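Local atomic coordinates of bifunctional protein FolD (Thermus thermophilus, PDB entry 6V6Y), a protein that probably catalyses the NADP+-dependent oxidation of 5,10-methylenetetrahydrofolate and then hydrolyses the resulting methenyl compound to 10-formyltetrahydrofolate. Residues Q190-P193 against E194-R198; H210-R213 against K214-R218. All blocks are in the same frame, centred on the assembly; numbering follows the deposited sequence.

Contact 1 (Q190-P193 against E194-R198); sequences QDLP and EVTRR
The short helix 192-196 of the NAD(P)-binding domain opens at Asp-191, whose carbonyl oxygen receives Val-195 N across the first turn. This bond, 3.3 Å between Val-195 N and Asp-191 O, lies in the carbonyl plane, while Glu-194 N adds a weak second bond to the same oxygen. The bond that follows is shorter and straighter: Thr-196 N reaches Leu-192 O at 2.9 Å, with an N-H...O angle of 164°. Asp-191 occupies the N-cap position, yet its carboxylate makes no capping bond; OD2 instead rests 3.6 Å from Glu-194 CB, and the two carboxylate planes are turned 77° apart. Glu-194 leans toward Arg-198, where a long salt bridge joins OE1 to NE, and Arg-198 NH2 pairs with Glu-157 of the second subunit.

On the inner face, Leu-192 CD2 packs 3.6 Å from Thr-196 CG2, and both side chains touch Val-161 of the neighbouring strand. The threonine chi1 of 62° sets OG1 between the backbone N and the carbonyl carbon; OG1 comes 3.1 Å from Pro-193 O, but its stronger partner is the carbonyl oxygen of Trp-216. Pro-193 O accepts Arg-197 N at 3.0 Å, and the arginine chain, bent at chi3, folds its guanidinium back so that this same oxygen sits 3.7 Å above the plane of the group, over its centre. Arg-197 NH1 finds its own acceptor in Glu-215 O.

Leu-192 also touches the bound NADP, so the start of the helix lends one apolar side chain to the cofactor pocket. The helix belongs to the crossover from strand 181-185 to strand 201-204, a beta-alpha-beta connection of the Rossmann type.

Contact 2 (H210-R213 against K214-R218); sequences HLVR and KEWVR
The indole of Trp-216 lies against the backbone of Leu-211 to Arg-213, with one face over the chain. Val-212 CA stands 4.2 Å from the centroid of the six-membered ring and 15° off its normal, a CH-pi contact, and Leu-211 O and Arg-213 N lie over the same face, each toward the rim of the indole. Leu-211 crosses the indole at about a right angle, bringing CD1 to 3.3 Å from Trp-216 CH2, a tight fit. Beside it Val-212 CG2 meets Trp-216 CE3 at 3.9 Å, while the other branch, CG1, turns to Val-217 CG2. At the pyrrole end, Arg-213 CG passes 3.8 Å from Trp-216 NE1, and the guanidinium plane is inclined 29° to the ring.

The ring is carried by a 3-10 turn, residues 214-216. Trp-216 N bonds to Arg-213 O at 3.0 Å, the donor standing well above the carbonyl plane, and a chi1 of -53° sets CG anti to the carbonyl carbon, swinging the indole back over the preceding residues.

Farther out, Glu-242 takes both Arg-213 NE, in a salt bridge, and Lys-214 N, joining the start of the turn to another loop. Lys-214 NZ meets the syn side of Glu-215 OE2 at 3.1 Å, and the backbone of Val-212 is bonded to Asp-238 and His-240.

Apolar and CH-pi contacts thus pin the indole against the main chain, whereas the charged groups gather round the turn itself; the negative charge of Glu-242 probably offsets the positive charge of Arg-213.

Along the chain the contacts come in series, neither nested nor crossed. After strand 181-185, contact 1 forms the helical turn that leads to strand 201-204; contact 2 then folds the loop between that strand and 222-225. Both are local, yet they pack on each other, their centres about 10 Å apart. Thr-196 OG1 lies 2.7 Å from Trp-216 O, a probable hydrogen bond, and Leu-192 CD1 packs 3.6 Å from Trp-216 CZ3. At the far ends Arg-218 NH1 probably bonds to Arg-198 O. The two successive connections of the cofactor-binding sheet are thereby joined to each other, with Leu-192 touching both Trp-216 and the NADP.

Contact 1 (Q190-P193 against E194-R198)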
loop_
_atom_site.group_PDB
_atom_site.type_symbol
_atom_site.label_atom_id
_atom_site.label_comp_id
_atom_site.label_asym_id
_atom_site.label_seq_id
_atom_site.Cartn_x
_atom_site.Cartn_y
_atom_site.Cartn_z
ATOM N N GLN A 190 17.186 -11.843 -2.691
ATOM C CA GLN A 190 18.275 -12.797 -2.841
ATOM C C GLN A 190 17.755 -14.210 -2.612
ATOM O O GLN A 190 16.852 -14.431 -1.795
ATOM C CB GLN A 190 19.449 -12.486 -1.902
ATOM C CG GLN A 190 19.086 -11.800 -0.634
ATOM C CD GLN A 190 20.254 -11.025 -0.025
ATOM O OE1 GLN A 190 21.061 -10.417 -0.749
ATOM N NE2 GLN A 190 20.345 -11.040 1.323
ATOM N N ASP A 191 18.312 -15.157 -3.363
ATOM C CA ASP A 191 17.839 -16.540 -3.364
ATOM C C ASP A 191 16.327 -16.589 -3.596
ATOM O O ASP A 191 15.565 -17.155 -2.808
ATOM C CB ASP A 191 18.229 -17.257 -2.066
ATOM C CG ASP A 191 18.413 -18.778 -2.258
ATOM O OD1 ASP A 191 18.156 -19.292 -3.380
ATOM O OD2 ASP A 191 18.822 -19.461 -1.284
ATOM N N LEU A 192 15.890 -15.932 -4.665
ATOM C CA LEU A 192 14.475 -15.940 -5.029
ATOM C C LEU A 192 13.853 -17.333 -5.011
ATOM O O LEU A 192 12.751 -17.482 -4.449
ATOM C CB LEU A 192 14.314 -15.296 -6.411
ATOM C CG LEU A 192 13.091 -14.423 -6.709
ATOM C CD1 LEU A 192 12.721 -14.574 -8.155
ATOM C CD2 LEU A 192 11.898 -14.696 -5.779
ATOM N N PRO A 193 14.484 -18.382 -5.578
ATOM C CA PRO A 193 13.841 -19.714 -5.552
ATOM C C PRO A 193 13.504 -20.202 -4.164
ATOM O O PRO A 193 12.464 -20.848 -3.968
ATOM C CB PRO A 193 14.885 -20.613 -6.228
ATOM C CG PRO A 193 15.541 -19.711 -7.196
ATOM C CD PRO A 193 15.689 -18.402 -6.433
ATOM N N GLU A 194 14.357 -19.909 -3.187
ATOM C CA GLU A 194 14.060 -20.315 -1.822
ATOM C C GLU A 194 12.856 -19.552 -1.276
ATOM O O GLU A 194 12.045 -20.112 -0.530
ATOM C CB GLU A 194 15.301 -20.111 -0.945
ATOM C CG GLU A 194 15.326 -20.952 0.306
ATOM C CD GLU A 194 14.682 -20.250 1.490
ATOM O OE1 GLU A 194 13.619 -20.717 1.968
ATOM O OE2 GLU A 194 15.245 -19.232 1.952
ATOM N N VAL A 195 12.721 -18.274 -1.636
ATOM C CA VAL A 195 11.552 -17.515 -1.201
ATOM C C VAL A 195 10.294 -18.097 -1.822
ATOM O O VAL A 195 9.297 -18.341 -1.132
ATOM C CB VAL A 195 11.706 -16.023 -1.540
ATOM C CG1 VAL A 195 10.419 -15.278 -1.220
ATOM C CG2 VAL A 195 12.878 -15.431 -0.771
ATOM N N THR A 196 10.326 -18.361 -3.134
ATOM C CA THR A 196 9.106 -18.850 -3.774
ATOM C C THR A 196 8.730 -20.249 -3.293
ATOM O O THR A 196 7.537 -20.555 -3.190
ATOM C CB THR A 196 9.228 -18.799 -5.296
ATOM O OG1 THR A 196 10.295 -19.641 -5.753
ATOM C CG2 THR A 196 9.464 -17.363 -5.744
ATOM N N ARG A 197 9.714 -21.065 -2.889
ATOM C CA ARG A 197 9.433 -22.429 -2.438
ATOM C C ARG A 197 8.521 -22.473 -1.215
ATOM O O ARG A 197 7.928 -23.522 -0.934
ATOM C CB ARG A 197 10.743 -23.163 -2.128
ATOM C CG ARG A 197 11.263 -24.039 -3.271
ATOM C CD ARG A 197 12.432 -24.957 -2.840
ATOM N NE ARG A 197 13.616 -24.211 -2.398
ATOM C CZ ARG A 197 14.600 -23.803 -3.201
ATOM N NH1 ARG A 197 14.555 -24.061 -4.500
ATOM N NH2 ARG A 197 15.635 -23.127 -2.702
ATOM N N ARG A 198 8.398 -21.372 -0.476
ATOM C CA ARG A 198 7.516 -21.337 0.684
ATOM C C ARG A 198 6.049 -21.199 0.322
ATOM O O ARG A 198 5.188 -21.522 1.155
ATOM C CB ARG A 198 7.882 -20.170 1.591
ATOM C CG ARG A 198 9.369 -19.920 1.744
ATOM C CD ARG A 198 9.574 -18.664 2.551
ATOM N NE ARG A 198 10.969 -18.258 2.551
ATOM C CZ ARG A 198 11.375 -16.998 2.708
ATOM N NH1 ARG A 198 10.485 -16.016 2.885
ATOM N NH2 ARG A 198 12.675 -16.728 2.699
#

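Contact 2 (H210-R213 against K214-R218)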
loop_
_atom_site.group_PDB
_atom_site.type_symbol
_atom_site.label_atom_id
_atom_site.label_comp_id
_atom_site.label_asym_id
_atom_site.label_seq_id
_atom_site.Cartn_x
_atom_site.Cartn_y
_atom_site.Cartn_z
ATOM N N HIS A 210 9.007 -17.951 -18.908
ATOM C CA HIS A 210 9.346 -19.245 -18.307
ATOM C C HIS A 210 10.497 -19.147 -17.304
ATOM O O HIS A 210 11.251 -20.109 -17.102
ATOM C CB HIS A 210 9.665 -20.281 -19.383
ATOM C CG HIS A 210 8.512 -20.580 -20.285
ATOM N ND1 HIS A 210 8.559 -21.559 -21.254
ATOM C CD2 HIS A 210 7.280 -20.023 -20.371
ATOM C CE1 HIS A 210 7.404 -21.595 -21.896
ATOM N NE2 HIS A 210 6.609 -20.677 -21.376
ATOM N N LEU A 211 10.617 -17.990 -16.648
ATOM C CA LEU A 211 11.646 -17.797 -15.628
ATOM C C LEU A 211 11.498 -18.795 -14.480
ATOM O O LEU A 211 12.476 -19.425 -14.059
ATOM C CB LEU A 211 11.579 -16.350 -15.138
ATOM C CG LEU A 211 12.583 -15.664 -14.213
ATOM C CD1 LEU A 211 12.182 -15.832 -12.793
ATOM C CD2 LEU A 211 13.948 -16.225 -14.428
ATOM N N VAL A 212 10.281 -18.990 -13.984
ATOM C CA VAL A 212 10.075 -19.815 -12.791
ATOM C C VAL A 212 10.070 -21.300 -13.164
ATOM O O VAL A 212 9.203 -21.763 -13.916
ATOM C CB VAL A 212 8.777 -19.418 -12.072
ATOM C CG1 VAL A 212 8.471 -20.374 -10.900
ATOM C CG2 VAL A 212 8.868 -17.969 -11.606
ATOM N N ARG A 213 11.019 -22.053 -12.606
ATOM C CA ARG A 213 11.187 -23.479 -12.862
ATOM C C ARG A 213 10.567 -24.293 -11.728
ATOM O O ARG A 213 10.149 -23.756 -10.703
ATOM C CB ARG A 213 12.675 -23.830 -13.020
ATOM C CG ARG A 213 13.472 -22.862 -13.913
ATOM C CD ARG A 213 12.998 -22.894 -15.361
ATOM N NE ARG A 213 12.905 -24.267 -15.866
ATOM C CZ ARG A 213 13.563 -24.731 -16.927
ATOM N NH1 ARG A 213 14.366 -23.932 -17.611
ATOM N NH2 ARG A 213 13.416 -26.000 -17.306
ATOM N N LYS A 214 10.514 -25.614 -11.913
ATOM C CA LYS A 214 9.755 -26.430 -10.970
ATOM C C LYS A 214 10.439 -26.519 -9.615
ATOM O O LYS A 214 9.771 -26.744 -8.594
ATOM C CB LYS A 214 9.518 -27.830 -11.541
ATOM C CG LYS A 214 10.743 -28.537 -12.096
ATOM C CD LYS A 214 10.458 -30.026 -12.290
ATOM C CE LYS A 214 11.294 -30.635 -13.419
ATOM N NZ LYS A 214 12.711 -30.904 -13.015
ATOM N N GLU A 215 11.766 -26.383 -9.584
ATOM C CA GLU A 215 12.478 -26.405 -8.312
ATOM C C GLU A 215 12.131 -25.200 -7.452
ATOM O O GLU A 215 12.302 -25.256 -6.226
ATOM C CB GLU A 215 13.987 -26.451 -8.550
ATOM C CG GLU A 215 14.483 -27.775 -9.080
ATOM C CD GLU A 215 14.313 -27.892 -10.588
ATOM O OE1 GLU A 215 14.165 -26.832 -11.264
ATOM O OE2 GLU A 215 14.322 -29.050 -11.087
ATOM N N TRP A 216 11.653 -24.114 -8.074
ATOM C CA TRP A 216 11.211 -22.936 -7.342
ATOM C C TRP A 216 9.866 -23.126 -6.662
ATOM O O TRP A 216 9.470 -22.261 -5.872
ATOM C CB TRP A 216 11.080 -21.727 -8.261
ATOM C CG TRP A 216 12.261 -21.358 -9.102
ATOM C CD1 TRP A 216 13.211 -22.193 -9.632
ATOM C CD2 TRP A 216 12.581 -20.040 -9.563
ATOM N NE1 TRP A 216 14.108 -21.468 -10.382
ATOM C CE2 TRP A 216 13.745 -20.144 -10.353
ATOM C CE3 TRP A 216 12.006 -18.772 -9.360
ATOM C CZ2 TRP A 216 14.348 -19.032 -10.944
ATOM C CZ3 TRP A 216 12.603 -17.669 -9.944
ATOM C CH2 TRP A 216 13.765 -17.808 -10.731
ATOM N N VAL A 217 9.139 -24.197 -6.963
ATOM C CA VAL A 217 7.731 -24.288 -6.605
ATOM C C VAL A 217 7.538 -25.366 -5.551
ATOM O O VAL A 217 8.058 -26.481 -5.679
ATOM C CB VAL A 217 6.852 -24.542 -7.843
ATOM C CG1 VAL A 217 5.379 -24.520 -7.464
ATOM C CG2 VAL A 217 7.132 -23.484 -8.891
ATOM N N ARG A 218 6.774 -25.025 -4.520
ATOM C CA ARG A 218 6.359 -25.978 -3.504
ATOM C C ARG A 218 5.399 -27.014 -4.075
ATOM O O ARG A 218 4.474 -26.686 -4.829
ATOM C CB ARG A 218 5.680 -25.230 -2.360
ATOM C CG ARG A 218 5.295 -26.070 -1.173
ATOM C CD ARG A 218 4.981 -25.166 0.009
ATOM N NE ARG A 218 4.297 -25.896 1.070
ATOM C CZ ARG A 218 3.901 -25.354 2.213
ATOM N NH1 ARG A 218 4.128 -24.069 2.439
ATOM N NH2 ARG A 218 3.272 -26.089 3.127
#